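Local coordinates for YfdX protein (Salmonella enterica I, PDB 6A02) that is of unknown biochemical function but probably takes part in the bacterium's response to antibiotic stress and in its virulence, at residues 33-36 against 42-45; 52-57 against 132-137; 70-73 against 77-80; 148-153 against 160-165. All blocks are in the same frame, centred on the assembly; numbering follows the deposited sequence.

Contact 1. Residues 33-36 against 42-45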
loop_
_atom_site.group_PDB
_atom_site.type_symbol
_atom_site.label_atom_id
_atom_site.label_comp_id
_atom_site.label_asym_id
_atom_site.label_seq_id
_atom_site.Cartn_x
_atom_site.Cartn_y
_atom_site.Cartn_z
ATOM N N PHE A 33 3.408 14.090 11.606
ATOM C CA PHE A 33 2.028 14.348 11.992
ATOM C C PHE A 33 1.948 15.472 13.016
ATOM O O PHE A 33 1.068 16.344 12.930
ATOM C CB PHE A 33 1.384 13.086 12.562
ATOM C CG PHE A 33 -0.008 13.327 13.090
ATOM C CD1 PHE A 33 -1.080 13.440 12.223
ATOM C CD2 PHE A 33 -0.224 13.507 14.444
ATOM C CE1 PHE A 33 -2.371 13.697 12.709
ATOM C CE2 PHE A 33 -1.510 13.759 14.929
ATOM C CZ PHE A 33 -2.576 13.855 14.058
ATOM N N GLU A 34 2.860 15.470 13.994
ATOM C CA GLU A 34 2.784 16.470 15.056
ATOM C C GLU A 34 3.031 17.887 14.543
ATOM O O GLU A 34 2.556 18.848 15.157
ATOM C CB GLU A 34 3.701 16.096 16.218
ATOM C CG GLU A 34 3.317 14.802 16.925
ATOM C CD GLU A 34 1.959 14.850 17.606
ATOM O OE1 GLU A 34 1.314 15.920 17.632
ATOM O OE2 GLU A 34 1.533 13.795 18.127
ATOM N N LEU A 35 3.756 18.048 13.430
ATOM C CA LEU A 35 3.883 19.374 12.824
ATOM C C LEU A 35 2.518 19.933 12.447
ATOM O O LEU A 35 2.182 21.077 12.784
ATOM C CB LEU A 35 4.783 19.312 11.591
ATOM C CG LEU A 35 6.240 18.930 11.825
ATOM C CD1 LEU A 35 6.957 18.711 10.497
ATOM C CD2 LEU A 35 6.946 19.990 12.668
ATOM N N PHE A 36 1.712 19.132 11.745
ATOM C CA PHE A 36 0.375 19.560 11.348
ATOM C C PHE A 36 -0.577 19.629 12.530
ATOM O O PHE A 36 -1.583 20.342 12.468
ATOM C CB PHE A 36 -0.172 18.611 10.278
ATOM C CG PHE A 36 0.588 18.668 8.986
ATOM C CD1 PHE A 36 0.217 19.569 8.002
ATOM C CD2 PHE A 36 1.678 17.837 8.755
ATOM C CE1 PHE A 36 0.917 19.640 6.807
ATOM C CE2 PHE A 36 2.379 17.895 7.553
ATOM C CZ PHE A 36 1.995 18.804 6.580
ATOM N N LYS A 42 6.855 18.714 20.169
ATOM C CA LYS A 42 6.777 17.258 20.157
ATOM C C LYS A 42 7.388 16.683 18.884
ATOM O O LYS A 42 8.098 15.673 18.928
ATOM C CB LYS A 42 5.328 16.809 20.313
ATOM C CG LYS A 42 5.184 15.320 20.557
ATOM C CD LYS A 42 3.737 14.986 20.889
ATOM C CE LYS A 42 3.590 13.572 21.422
ATOM N NZ LYS A 42 2.189 13.322 21.876
ATOM N N ALA A 43 7.154 17.333 17.746
ATOM C CA ALA A 43 7.759 16.868 16.503
ATOM C C ALA A 43 9.278 16.884 16.589
ATOM O O ALA A 43 9.948 15.959 16.118
ATOM C CB ALA A 43 7.292 17.727 15.337
ATOM N N GLU A 44 9.845 17.928 17.198
ATOM C CA GLU A 44 11.295 17.975 17.354
ATOM C C GLU A 44 11.795 16.863 18.259
ATOM O O GLU A 44 12.837 16.258 17.979
ATOM C CB GLU A 44 11.723 19.345 17.883
ATOM C CG GLU A 44 11.459 20.463 16.896
ATOM C CD GLU A 44 11.863 21.822 17.407
ATOM O OE1 GLU A 44 12.369 21.887 18.546
ATOM O OE2 GLU A 44 11.657 22.816 16.667
ATOM N N GLN A 45 11.064 16.573 19.344
ATOM C CA GLN A 45 11.461 15.493 20.242
ATOM C C GLN A 45 11.480 14.158 19.513
ATOM O O GLN A 45 12.407 13.358 19.682
ATOM C CB GLN A 45 10.505 15.416 21.435
ATOM C CG GLN A 45 10.618 16.570 22.431
ATOM C CD GLN A 45 9.643 16.437 23.596
ATOM O OE1 GLN A 45 8.526 15.940 23.438
ATOM N NE2 GLN A 45 10.075 16.863 24.778
HETATM O O HOH W 1 -0.579 14.273 20.200
#
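Glu34 and Ala43 carry most of this contact, and Lys42 and Leu35 add to it. The first helix, 19-36, and the second, 40-54, meet here just around the short turn that joins them. Glu34 CB lies 4.0 Å from Ala43 CB, so the base of the acidic side chain rests on the small alanine. Beyond CB the glutamate chain bends, with chi2 at -64°. The bend brings the carboxylate across the lysine chain at a slant, and Glu34 OE2 comes within 3.7 Å of Lys42 CD. The lysine is extended from its first torsion (chi1 -170°) to its end and reaches past the carboxylate. Lys42 NZ lies 3.8 Å from Glu34 OE2, a long salt bridge. A water spans the pair, donating to Glu34 OE2 at 3.0 Å and accepting a weak bond from Lys42 NZ. On the other flank Leu35 CD2 presses on Ala43 CB at 3.5 Å. Both charged groups have other partners: Glu34 OE1 bonds to Asn37 ND2 in the turn, and Lys42 NZ to Asn9 OD1 of the second subunit. A hydrogen bond between Ala43 O and Ser31 OG also joins the two helices. Between the two segments themselves the contact is mostly methyl and methylene packing around Ala43. The charges probably add only a modest attraction, at long range and through the water, while the lysine also ties the hairpin to the second subunit.

Contact 2. Residues 52-57 against 132-137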
loop_
_atom_site.group_PDB
_atom_site.type_symbol
_atom_site.label_atom_id
_atom_site.label_comp_id
_atom_site.label_asym_id
_atom_site.label_seq_id
_atom_site.Cartn_x
_atom_site.Cartn_y
_atom_site.Cartn_z
ATOM N N LYS A 52 18.903 9.998 17.062
ATOM C CA LYS A 52 19.753 9.231 17.968
ATOM C C LYS A 52 19.741 7.750 17.611
ATOM O O LYS A 52 20.783 7.083 17.657
ATOM C CB LYS A 52 19.334 9.457 19.424
ATOM C CG LYS A 52 19.754 10.815 19.957
ATOM C CD LYS A 52 19.482 10.965 21.443
ATOM C CE LYS A 52 20.248 12.150 21.997
ATOM N NZ LYS A 52 19.989 13.381 21.198
ATOM N N LEU A 53 18.577 7.220 17.234
ATOM C CA LEU A 53 18.498 5.809 16.868
ATOM C C LEU A 53 19.326 5.502 15.624
ATOM O O LEU A 53 20.038 4.491 15.579
ATOM C CB LEU A 53 17.040 5.396 16.673
ATOM C CG LEU A 53 16.151 5.304 17.919
ATOM C CD1 LEU A 53 14.680 5.366 17.542
ATOM C CD2 LEU A 53 16.428 4.028 18.694
ATOM N N LEU A 54 19.234 6.352 14.593
ATOM C CA LEU A 54 19.917 6.077 13.334
ATOM C C LEU A 54 21.417 6.327 13.400
ATOM O O LEU A 54 22.142 5.880 12.504
ATOM C CB LEU A 54 19.322 6.939 12.216
ATOM C CG LEU A 54 17.899 6.586 11.804
ATOM C CD1 LEU A 54 17.354 7.653 10.858
ATOM C CD2 LEU A 54 17.882 5.209 11.147
ATOM N N ASN A 55 21.892 7.046 14.417
ATOM C CA ASN A 55 23.287 7.458 14.486
ATOM C C ASN A 55 23.984 6.889 15.711
ATOM O O ASN A 55 25.060 7.366 16.089
ATOM C CB ASN A 55 23.404 8.982 14.455
ATOM C CG ASN A 55 23.036 9.557 13.105
ATOM O OD1 ASN A 55 23.831 9.508 12.163
ATOM N ND2 ASN A 55 21.828 10.099 12.999
ATOM N N ASP A 56 23.386 5.879 16.334
ATOM C CA ASP A 56 23.950 5.232 17.510
ATOM C C ASP A 56 25.341 4.686 17.207
ATOM O O ASP A 56 25.486 3.748 16.418
ATOM C CB ASP A 56 23.013 4.107 17.947
ATOM C CG ASP A 56 23.393 3.507 19.288
ATOM O OD1 ASP A 56 24.520 3.754 19.765
ATOM O OD2 ASP A 56 22.556 2.781 19.867
ATOM N N ASP A 57 26.373 5.259 17.838
ATOM C CA ASP A 57 27.740 4.825 17.562
ATOM C C ASP A 57 28.048 3.445 18.127
ATOM O O ASP A 57 29.032 2.827 17.708
ATOM C CB ASP A 57 28.761 5.853 18.066
ATOM C CG ASP A 57 28.592 7.214 17.418
ATOM O OD1 ASP A 57 28.334 8.193 18.151
ATOM O OD2 ASP A 57 28.719 7.307 16.178
ATOM N N GLU A 132 11.683 -4.965 4.182
ATOM C CA GLU A 132 11.577 -3.517 4.150
ATOM C C GLU A 132 12.963 -2.935 4.378
ATOM O O GLU A 132 13.645 -3.314 5.333
ATOM C CB GLU A 132 10.622 -3.063 5.250
ATOM C CG GLU A 132 10.336 -1.588 5.228
ATOM C CD GLU A 132 9.423 -1.128 6.358
ATOM O OE1 GLU A 132 9.024 -1.962 7.192
ATOM O OE2 GLU A 132 9.105 0.084 6.408
ATOM N N LEU A 133 13.375 -2.012 3.503
ATOM C CA LEU A 133 14.716 -1.443 3.515
ATOM C C LEU A 133 14.644 0.073 3.497
ATOM O O LEU A 133 13.732 0.659 2.900
ATOM C CB LEU A 133 15.526 -1.879 2.277
ATOM C CG LEU A 133 15.427 -3.342 1.818
ATOM C CD1 LEU A 133 16.149 -3.553 0.497
ATOM C CD2 LEU A 133 15.993 -4.275 2.871
ATOM N N ILE A 134 15.639 0.712 4.113
ATOM C CA ILE A 134 15.835 2.154 3.946
ATOM C C ILE A 134 17.279 2.446 3.567
ATOM O O ILE A 134 18.195 1.706 3.958
ATOM C CB ILE A 134 15.461 2.964 5.197
ATOM C CG1 ILE A 134 16.304 2.529 6.397
ATOM C CG2 ILE A 134 13.947 2.889 5.467
ATOM C CD1 ILE A 134 16.228 3.496 7.552
ATOM N N PRO A 135 17.528 3.527 2.826
ATOM C CA PRO A 135 18.907 3.967 2.572
ATOM C C PRO A 135 19.411 4.701 3.806
ATOM O O PRO A 135 18.837 5.709 4.217
ATOM C CB PRO A 135 18.755 4.917 1.381
ATOM C CG PRO A 135 17.358 5.494 1.555
ATOM C CD PRO A 135 16.525 4.387 2.163
ATOM N N LEU A 136 20.489 4.196 4.404
ATOM C CA LEU A 136 20.840 4.637 5.751
ATOM C C LEU A 136 21.294 6.092 5.777
ATOM O O LEU A 136 20.779 6.901 6.564
ATOM C CB LEU A 136 21.903 3.722 6.349
ATOM C CG LEU A 136 22.403 4.090 7.749
ATOM C CD1 LEU A 136 21.267 4.245 8.759
ATOM C CD2 LEU A 136 23.408 3.040 8.219
ATOM N N GLN A 137 22.269 6.449 4.942
ATOM C CA GLN A 137 22.803 7.801 5.039
ATOM C C GLN A 137 21.806 8.821 4.515
ATOM O O GLN A 137 21.682 9.914 5.078
ATOM C CB GLN A 137 24.151 7.916 4.329
ATOM C CG GLN A 137 24.939 9.155 4.748
ATOM C CD GLN A 137 25.152 9.243 6.257
ATOM O OE1 GLN A 137 25.505 8.254 6.913
ATOM N NE2 GLN A 137 24.927 10.432 6.819
HETATM O O HOH W 2 24.888 11.227 10.118
#
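Leu54 meets Ile134 and Leu136 in a small apolar cluster. One methyl of Leu54 serves both partners: Leu54 CD2 lies 4.3 Å from Ile134 CD1, and Leu54 CD2 is also 4.3 Å from Leu136 CD1. The same Leu136 methyl approaches the end of helix 40-54, with Leu136 CD1 4.2 Å from Leu54 O. All three residues are buried, but the spacing is relaxed. The first torsion of Leu136 (chi1 178°) sets its side chain off on the far side from the backbone N, which carries the CD1 methyl toward Leu54. Beside the cluster a water spans Asn55 and Gln137. It donates to Asn55 OD1 at 2.9 Å and accepts a weak bond from Gln137 NE2. Asn55 stands just past the last helical turn, and Pro135 takes the N-cap position of helix 136-151. Polar bonds hold the surroundings. Arg140 NE bonds to Leu54 O, and Arg140 NH1 bonds to Gln137 OE1, so this arginine links the helix end to the opposite segment. Backbone bonds of Ile134 to Ile79 and of Leu136 to His77 anchor this corner to the sheet. The cluster thus joins the end of helix 40-54 to the passage from strand 125-135 into helix 136-151. Ala21 and Ala24 of helix 19-36 also pack on Leu54.

Contact 3. Residues 70-73 against 77-80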
loop_
_atom_site.group_PDB
_atom_site.type_symbol
_atom_site.label_atom_id
_atom_site.label_comp_id
_atom_site.label_asym_id
_atom_site.label_seq_id
_atom_site.Cartn_x
_atom_site.Cartn_y
_atom_site.Cartn_z
ATOM N N LYS A 70 21.918 -1.515 -4.827
ATOM C CA LYS A 70 22.570 -0.216 -4.942
ATOM C C LYS A 70 21.647 0.898 -4.442
ATOM O O LYS A 70 20.497 1.019 -4.879
ATOM C CB LYS A 70 23.007 0.020 -6.395
ATOM C CG LYS A 70 23.781 1.320 -6.674
ATOM C CD LYS A 70 22.851 2.299 -7.350
ATOM C CE LYS A 70 23.488 3.552 -7.957
ATOM N NZ LYS A 70 24.555 4.168 -7.106
ATOM N N ALA A 71 22.152 1.694 -3.519
ATOM C CA ALA A 71 21.380 2.810 -3.007
ATOM C C ALA A 71 21.442 3.981 -3.990
ATOM O O ALA A 71 22.391 4.094 -4.771
ATOM C CB ALA A 71 21.933 3.242 -1.654
ATOM N N PRO A 72 20.434 4.859 -3.978
ATOM C CA PRO A 72 20.414 5.962 -4.956
ATOM C C PRO A 72 21.543 6.960 -4.786
ATOM O O PRO A 72 21.943 7.593 -5.773
ATOM C CB PRO A 72 19.055 6.640 -4.724
ATOM C CG PRO A 72 18.288 5.766 -3.820
ATOM C CD PRO A 72 19.222 4.824 -3.139
ATOM N N VAL A 73 22.050 7.147 -3.573
ATOM C CA VAL A 73 23.072 8.151 -3.295
ATOM C C VAL A 73 24.422 7.461 -3.187
ATOM O O VAL A 73 24.555 6.424 -2.525
ATOM C CB VAL A 73 22.730 8.940 -2.019
ATOM C CG1 VAL A 73 23.846 9.918 -1.686
ATOM C CG2 VAL A 73 21.394 9.664 -2.191
ATOM N N HIS A 77 24.049 2.798 1.487
ATOM C CA HIS A 77 23.640 1.404 1.462
ATOM C C HIS A 77 22.237 1.299 2.028
ATOM O O HIS A 77 21.854 2.061 2.921
ATOM C CB HIS A 77 24.581 0.541 2.308
ATOM C CG HIS A 77 25.997 0.553 1.822
ATOM N ND1 HIS A 77 26.468 -0.344 0.888
ATOM C CD2 HIS A 77 27.036 1.368 2.121
ATOM C CE1 HIS A 77 27.741 -0.090 0.642
ATOM N NE2 HIS A 77 28.111 0.943 1.378
ATOM N N TYR A 78 21.489 0.331 1.517
ATOM C CA TYR A 78 20.214 -0.028 2.119
ATOM C C TYR A 78 20.432 -0.936 3.320
ATOM O O TYR A 78 21.263 -1.852 3.278
ATOM C CB TYR A 78 19.369 -0.789 1.103
ATOM C CG TYR A 78 18.632 0.093 0.138
ATOM C CD1 TYR A 78 17.503 0.799 0.547
ATOM C CD2 TYR A 78 19.031 0.194 -1.195
ATOM C CE1 TYR A 78 16.807 1.613 -0.329
ATOM C CE2 TYR A 78 18.329 0.997 -2.096
ATOM C CZ TYR A 78 17.224 1.710 -1.649
ATOM O OH TYR A 78 16.528 2.515 -2.528
ATOM N N ILE A 79 19.669 -0.690 4.387
ATOM C CA ILE A 79 19.632 -1.571 5.550
ATOM C C ILE A 79 18.235 -2.155 5.731
ATOM O O ILE A 79 17.219 -1.532 5.394
ATOM C CB ILE A 79 20.107 -0.891 6.854
ATOM C CG1 ILE A 79 19.223 0.314 7.194
ATOM C CG2 ILE A 79 21.605 -0.522 6.780
ATOM C CD1 ILE A 79 19.324 0.728 8.679
ATOM N N ARG A 80 18.197 -3.360 6.291
ATOM C CA ARG A 80 16.953 -4.068 6.581
ATOM C C ARG A 80 16.317 -3.537 7.859
ATOM O O ARG A 80 16.979 -3.454 8.901
ATOM C CB ARG A 80 17.240 -5.561 6.775
ATOM C CG ARG A 80 17.688 -6.282 5.512
ATOM C CD ARG A 80 18.055 -7.741 5.791
ATOM N NE ARG A 80 19.247 -7.796 6.623
ATOM C CZ ARG A 80 20.491 -7.838 6.149
ATOM N NH1 ARG A 80 20.716 -7.876 4.836
ATOM N NH2 ARG A 80 21.515 -7.853 6.999
#
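The ring of Tyr78 packs against the chain at Lys70, Ala71 and Pro72, and this is the tight part of the contact. Lys70 O sits at the ring edge, in its plane, 3.5 Å from Tyr78 CE2. Ala71 CA comes in obliquely, 3.7 Å from the same Tyr78 CE2. At the far end of the ring Pro72 CD lies 3.6 Å from Tyr78 OH, and the two side chains cross at about a right angle. Tyr78 has its CG anti to the carbonyl carbon (chi1 -82°), which swings the ring back toward the loop. Ala71 also points its methyl at the strand, with CB 3.8 Å from His77 N. The other side is loose. Lys70 and His77 are both exposed, and both leave the backbone away from the partner segment. The lysine turns back on its own loop, where NZ gives a weak bond to Ala71 O at 3.2 Å. The third subunit borders the contact, with its Ser175 OG bonded to Lys70 O and its Ile128 packed on Pro72 and Tyr78. The arrangement is a chain reversal in which the loop after strand 65-66 folds back against strand 77-89, an edge strand of the antiparallel sheet within this chain.

Contact 4. Residues 148-153 against 160-165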
loop_
_atom_site.group_PDB
_atom_site.type_symbol
_atom_site.label_atom_id
_atom_site.label_comp_id
_atom_site.label_asym_id
_atom_site.label_seq_id
_atom_site.Cartn_x
_atom_site.Cartn_y
_atom_site.Cartn_z
ATOM N N SER A 148 17.127 20.654 11.643
ATOM C CA SER A 148 17.666 21.990 11.406
ATOM C C SER A 148 16.589 22.936 10.893
ATOM O O SER A 148 16.507 24.094 11.321
ATOM C CB SER A 148 18.820 21.904 10.412
ATOM O OG SER A 148 19.905 21.161 10.946
ATOM N N LEU A 149 15.753 22.464 9.966
ATOM C CA LEU A 149 14.653 23.287 9.481
ATOM C C LEU A 149 13.670 23.607 10.598
ATOM O O LEU A 149 13.150 24.729 10.676
ATOM C CB LEU A 149 13.943 22.576 8.321
ATOM C CG LEU A 149 14.775 22.470 7.044
ATOM C CD1 LEU A 149 14.176 21.445 6.084
ATOM C CD2 LEU A 149 14.888 23.832 6.358
ATOM N N MET A 150 13.396 22.635 11.477
ATOM C CA MET A 150 12.533 22.908 12.621
ATOM C C MET A 150 13.144 23.973 13.528
ATOM O O MET A 150 12.437 24.881 13.987
ATOM C CB MET A 150 12.245 21.624 13.396
ATOM C CG MET A 150 11.382 20.617 12.619
ATOM S SD MET A 150 11.056 19.155 13.629
ATOM C CE MET A 150 10.782 17.912 12.348
ATOM N N ASN A 151 14.454 23.899 13.773
ATOM C CA ASN A 151 15.112 24.934 14.572
ATOM C C ASN A 151 14.919 26.306 13.945
ATOM O O ASN A 151 14.776 27.316 14.650
ATOM C CB ASN A 151 16.610 24.641 14.699
ATOM C CG ASN A 151 16.910 23.406 15.523
ATOM O OD1 ASN A 151 16.095 22.963 16.328
ATOM N ND2 ASN A 151 18.093 22.846 15.322
ATOM N N GLU A 152 14.922 26.365 12.617
ATOM C CA GLU A 152 14.752 27.627 11.914
ATOM C C GLU A 152 13.301 28.073 11.813
ATOM O O GLU A 152 13.050 29.177 11.325
ATOM C CB GLU A 152 15.367 27.535 10.516
ATOM C CG GLU A 152 16.863 27.305 10.519
ATOM C CD GLU A 152 17.401 26.950 9.144
ATOM O OE1 GLU A 152 16.598 26.835 8.200
ATOM O OE2 GLU A 152 18.627 26.781 9.009
ATOM N N GLY A 153 12.344 27.256 12.256
ATOM C CA GLY A 153 10.943 27.583 12.109
ATOM C C GLY A 153 10.330 27.198 10.780
ATOM O O GLY A 153 9.188 27.589 10.513
ATOM N N LEU A 160 8.206 18.021 4.594
ATOM C CA LEU A 160 8.527 17.470 3.280
ATOM C C LEU A 160 9.696 16.498 3.349
ATOM O O LEU A 160 9.683 15.448 2.689
ATOM C CB LEU A 160 8.856 18.602 2.315
ATOM C CG LEU A 160 7.749 19.560 1.913
ATOM C CD1 LEU A 160 8.356 20.662 1.048
ATOM C CD2 LEU A 160 6.633 18.847 1.159
ATOM N N LEU A 161 10.727 16.826 4.134
ATOM C CA LEU A 161 11.877 15.930 4.249
ATOM C C LEU A 161 11.527 14.667 5.025
ATOM O O LEU A 161 12.016 13.577 4.700
ATOM C CB LEU A 161 13.029 16.646 4.940
ATOM C CG LEU A 161 13.967 17.433 4.053
ATOM C CD1 LEU A 161 15.040 18.016 4.924
ATOM C CD2 LEU A 161 14.576 16.524 3.001
ATOM N N LEU A 162 10.709 14.790 6.070
ATOM C CA LEU A 162 10.255 13.597 6.782
ATOM C C LEU A 162 9.444 12.686 5.864
ATOM O O LEU A 162 9.601 11.457 5.897
ATOM C CB LEU A 162 9.450 14.000 8.016
ATOM C CG LEU A 162 10.231 14.798 9.065
ATOM C CD1 LEU A 162 9.273 15.220 10.153
ATOM C CD2 LEU A 162 11.370 13.977 9.643
ATOM N N LYS A 163 8.590 13.272 5.017
ATOM C CA LYS A 163 7.822 12.468 4.069
ATOM C C LYS A 163 8.742 11.802 3.057
ATOM O O LYS A 163 8.560 10.621 2.726
ATOM C CB LYS A 163 6.783 13.347 3.364
ATOM C CG LYS A 163 5.850 12.568 2.414
ATOM C CD LYS A 163 5.104 11.472 3.183
ATOM C CE LYS A 163 4.063 10.748 2.323
ATOM N NZ LYS A 163 3.256 9.793 3.150
ATOM N N SER A 164 9.742 12.541 2.567
ATOM C CA SER A 164 10.719 11.968 1.649
ATOM C C SER A 164 11.430 10.773 2.270
ATOM O O SER A 164 11.635 9.751 1.601
ATOM C CB SER A 164 11.732 13.023 1.239
ATOM O OG SER A 164 12.658 12.459 0.331
ATOM N N ALA A 165 11.798 10.870 3.554
ATOM C CA ALA A 165 12.401 9.715 4.215
ATOM C C ALA A 165 11.466 8.512 4.190
ATOM O O ALA A 165 11.896 7.382 3.911
ATOM C CB ALA A 165 12.801 10.069 5.649
#
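Met150, which meets Leu162 across the contact, accepts a bond at its backbone O from Gly153 N at 2.9 Å. This bond belongs to a Schellman motif that ends helix 136-151, and Gly153 leaves the helix with a positive phi of 85°. Just before it an ordinary helical bond runs from Glu152 N to Ser148 O at 3.1 Å. No polar bond crosses between the two segments. The extended Met150 chain (chi2 -178°) spans the gap, and Met150 CE meets Leu162 CD1 tip to tip at 3.8 Å. One residue earlier, Leu149 CD1 touches Leu161 CD1 at 3.7 Å, and here the side chains cross at about a right angle. All four residues are buried. Helices 136-151 and 155-167 form a helical hairpin with a short connection, and the two methyl pairs lie between its arms. The backbones stay well apart, and the nearest CA atoms, those of Leu149 and Leu161, are 9.4 Å from each other. Met150 also packs on Glu44 and Ala47 of helix 40-54, while Leu162 packs on Ile28 and Ser31 of helix 19-36. The third subunit also covers this contact, with its Tyr91 against Leu149 and its Glu89 against Leu161.

In the fold
Contacts 1 and 4 lie among the helices, contact 3 lies at the sheet, and contact 2 joins the two. Contacts 1 and 4 have centres about 10 Å apart and touch, so the hairpin 19-36/40-54 packs on the hairpin 136-151/155-167. Contact 2 shares helix 40-54 with contact 1 and helix 136-151 with contact 4. It touches contact 3 where strands 77-89 and 125-135 pair. The centres of contacts 2 and 3 are about 11 Å apart. Along the chain contact 1 comes first and contact 4 last. Contact 3 falls between the two segments of contact 2. Contacts 1 and 4 border the second subunit, and contacts 3 and 4 the third, so helices and sheet both join the four-chain assembly.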